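Local structure of Exo-1,3/1,4-beta-glucanase (Pseudoalteromonas sp., 3USZ) at residues E500-Q505 / D589-N594. The protein is an exo-acting glucanase that hydrolyses beta-1,3- and beta-1,4-glucosidic linkages, and probably has beta-glucosidase activity. Residues are numbered along the deposited sequence; the frame is centred on the assembly and turned at random.
Sequences ELLEFQ and DQFTLN. With CA (calcium ion), chain B.
The ring of Phe-591, two residues before the calcium ligand Leu-593, bridges two loops by meeting both the isobutyl group of Leu-502 and the backbone carbonyl of Glu-500; no hydrogen bond crosses between them. Both loops belong to the glycoside hydrolase family 3 C-terminal domain: 500-505 leads from strand 482-488 of its mixed sheet to helix 510-520, while the loop 589-594 comes after helix 558-564. Leu-502 CG packs 3.8 Å from Phe-591 CD1, the two side chains running across each other at a slant. Phe-591 CG lies anti to its own carbonyl carbon (chi1 -61°), which carries the far end of the ring to the 500-505 loop, where CE1 comes 3.5 Å from Glu-500 O. One ring face is backed by Asp-589 CA, 3.9 Å above the plane and offset toward the rim. The CD1 branch of Leu-502 reaches the backbone instead, 3.6 Å from Gln-590 O. Gln-590 centres an inverse gamma turn, closed by a weak bond from Phe-591 N to Asp-589 O; Gln-590 OE1 accepts from the backbone N of Lys-586 and Tyr-587, and its NE2 pairs with Asp-601 O. Leu-502 and Phe-504 form backbone hydrogen bonds with Trp-536. Beyond the turn, Leu-593 O and Asn-594 OD1 bind the calcium ion with three waters and Glu-180, so the ion probably ties together parts of the barrel and C-terminal domains. One of these waters joins the Phe-591 backbone to the site: it donates to Phe-591 O, accepts from Leu-593 N at 2.8 Å, and sits 2.4 Å from the calcium ion.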
loop_
_atom_site.group_PDB
_atom_site.type_symbol
_atom_site.label_atom_id
_atom_site.label_comp_id
_atom_site.label_asym_id
_atom_site.label_seq_id
_atom_site.Cartn_x
_atom_site.Cartn_y
_atom_site.Cartn_z
ATOM N N GLU A 500 9.130 -17.710 -9.341
ATOM C CA GLU A 500 8.651 -18.758 -10.250
ATOM C C GLU A 500 8.202 -20.014 -9.499
ATOM O O GLU A 500 7.371 -20.769 -9.993
ATOM C CB GLU A 500 9.736 -19.130 -11.268
ATOM C CG GLU A 500 10.099 -17.997 -12.215
ATOM C CD GLU A 500 11.378 -18.266 -12.984
ATOM O OE1 GLU A 500 11.890 -17.331 -13.636
ATOM O OE2 GLU A 500 11.874 -19.411 -12.933
ATOM N N LEU A 501 8.759 -20.236 -8.311
ATOM C CA LEU A 501 8.457 -21.435 -7.531
ATOM C C LEU A 501 7.711 -21.089 -6.250
ATOM O O LEU A 501 8.059 -20.119 -5.571
ATOM C CB LEU A 501 9.752 -22.170 -7.175
ATOM C CG LEU A 501 10.634 -22.609 -8.348
ATOM C CD1 LEU A 501 11.880 -23.324 -7.860
ATOM C CD2 LEU A 501 9.850 -23.508 -9.264
ATOM N N LEU A 502 6.709 -21.895 -5.904
ATOM C CA LEU A 502 5.902 -21.634 -4.712
ATOM C C LEU A 502 6.525 -22.108 -3.403
ATOM O O LEU A 502 6.138 -21.650 -2.329
ATOM C CB LEU A 502 4.517 -22.258 -4.855
ATOM C CG LEU A 502 3.493 -21.533 -5.722
ATOM C CD1 LEU A 502 2.129 -22.216 -5.588
ATOM C CD2 LEU A 502 3.420 -20.053 -5.350
ATOM N N GLU A 503 7.467 -23.043 -3.474
ATOM C CA GLU A 503 8.044 -23.581 -2.251
ATOM C C GLU A 503 8.875 -22.552 -1.481
ATOM O O GLU A 503 9.762 -21.907 -2.039
ATOM C CB GLU A 503 8.879 -24.848 -2.509
ATOM C CG GLU A 503 9.600 -25.326 -1.230
ATOM C CD GLU A 503 10.201 -26.716 -1.348
ATOM O OE1 GLU A 503 10.423 -27.180 -2.485
ATOM O OE2 GLU A 503 10.440 -27.345 -0.297
ATOM N N PHE A 504 8.590 -22.419 -0.191
ATOM C CA PHE A 504 9.332 -21.503 0.671
ATOM C C PHE A 504 10.813 -21.887 0.737
ATOM O O PHE A 504 11.135 -23.058 0.959
ATOM C CB PHE A 504 8.716 -21.516 2.071
ATOM C CG PHE A 504 9.394 -20.602 3.050
ATOM C CD1 PHE A 504 9.522 -19.245 2.787
ATOM C CD2 PHE A 504 9.882 -21.100 4.251
ATOM C CE1 PHE A 504 10.140 -18.402 3.696
ATOM C CE2 PHE A 504 10.498 -20.261 5.172
ATOM C CZ PHE A 504 10.625 -18.908 4.896
ATOM N N GLN A 505 11.700 -20.906 0.538
ATOM C CA GLN A 505 13.153 -21.129 0.592
ATOM C C GLN A 505 13.597 -22.367 -0.192
ATOM O O GLN A 505 14.399 -23.159 0.306
ATOM C CB GLN A 505 13.623 -21.261 2.051
ATOM C CG GLN A 505 13.507 -19.971 2.861
ATOM C CD GLN A 505 13.962 -20.142 4.301
ATOM O OE1 GLN A 505 14.022 -21.263 4.813
ATOM N NE2 GLN A 505 14.287 -19.026 4.964
ATOM N N ASP A 589 2.649 -26.259 -7.202
ATOM C CA ASP A 589 2.369 -25.738 -8.543
ATOM C C ASP A 589 0.945 -25.215 -8.721
ATOM O O ASP A 589 0.469 -25.058 -9.847
ATOM C CB ASP A 589 2.707 -26.779 -9.628
ATOM C CG ASP A 589 1.808 -28.017 -9.577
ATOM O OD1 ASP A 589 0.975 -28.141 -8.654
ATOM O OD2 ASP A 589 1.942 -28.879 -10.473
ATOM N N GLN A 590 0.269 -24.946 -7.608
ATOM C CA GLN A 590 -1.046 -24.314 -7.654
ATOM C C GLN A 590 -0.925 -22.795 -7.761
ATOM O O GLN A 590 -1.209 -22.059 -6.803
ATOM C CB GLN A 590 -1.865 -24.704 -6.433
ATOM C CG GLN A 590 -2.383 -26.124 -6.500
ATOM C CD GLN A 590 -3.175 -26.492 -5.275
ATOM O OE1 GLN A 590 -2.722 -26.299 -4.143
ATOM N NE2 GLN A 590 -4.372 -27.019 -5.487
ATOM N N PHE A 591 -0.509 -22.331 -8.936
ATOM C CA PHE A 591 -0.164 -20.922 -9.115
ATOM C C PHE A 591 -1.364 -19.985 -9.125
ATOM O O PHE A 591 -1.290 -18.857 -8.627
ATOM C CB PHE A 591 0.651 -20.736 -10.390
ATOM C CG PHE A 591 1.947 -21.494 -10.391
ATOM C CD1 PHE A 591 2.913 -21.228 -9.439
ATOM C CD2 PHE A 591 2.200 -22.463 -11.351
ATOM C CE1 PHE A 591 4.113 -21.919 -9.433
ATOM C CE2 PHE A 591 3.397 -23.154 -11.358
ATOM C CZ PHE A 591 4.357 -22.885 -10.399
ATOM N N THR A 592 -2.465 -20.439 -9.702
ATOM C CA THR A 592 -3.648 -19.600 -9.787
ATOM C C THR A 592 -4.815 -20.280 -9.080
ATOM O O THR A 592 -5.730 -20.792 -9.706
ATOM C CB THR A 592 -3.996 -19.279 -11.252
ATOM O OG1 THR A 592 -4.093 -20.499 -11.994
ATOM C CG2 THR A 592 -2.905 -18.402 -11.877
ATOM N N LEU A 593 -4.758 -20.274 -7.757
ATOM C CA LEU A 593 -5.720 -20.968 -6.921
ATOM C C LEU A 593 -6.631 -19.929 -6.300
ATOM O O LEU A 593 -6.235 -19.236 -5.360
ATOM C CB LEU A 593 -4.970 -21.726 -5.825
ATOM C CG LEU A 593 -5.760 -22.457 -4.741
ATOM C CD1 LEU A 593 -6.467 -23.704 -5.289
ATOM C CD2 LEU A 593 -4.808 -22.812 -3.617
ATOM N N ASN A 594 -7.850 -19.823 -6.821
ATOM C CA ASN A 594 -8.749 -18.733 -6.455
ATOM C C ASN A 594 -10.156 -19.187 -6.111
ATOM O O ASN A 594 -10.711 -20.078 -6.761
ATOM C CB ASN A 594 -8.797 -17.687 -7.584
ATOM C CG ASN A 594 -7.454 -17.017 -7.801
ATOM O OD1 ASN A 594 -6.846 -16.514 -6.856
ATOM N ND2 ASN A 594 -6.972 -17.027 -9.041
HETATM CA CA CA B . -5.287 -17.043 -5.150
HETATM O O HOH W 1 -3.676 -17.956 -6.685
HETATM O O HOH W 2 -3.620 -17.634 -3.480
HETATM O O HOH W 3 -4.140 -14.977 -5.591
#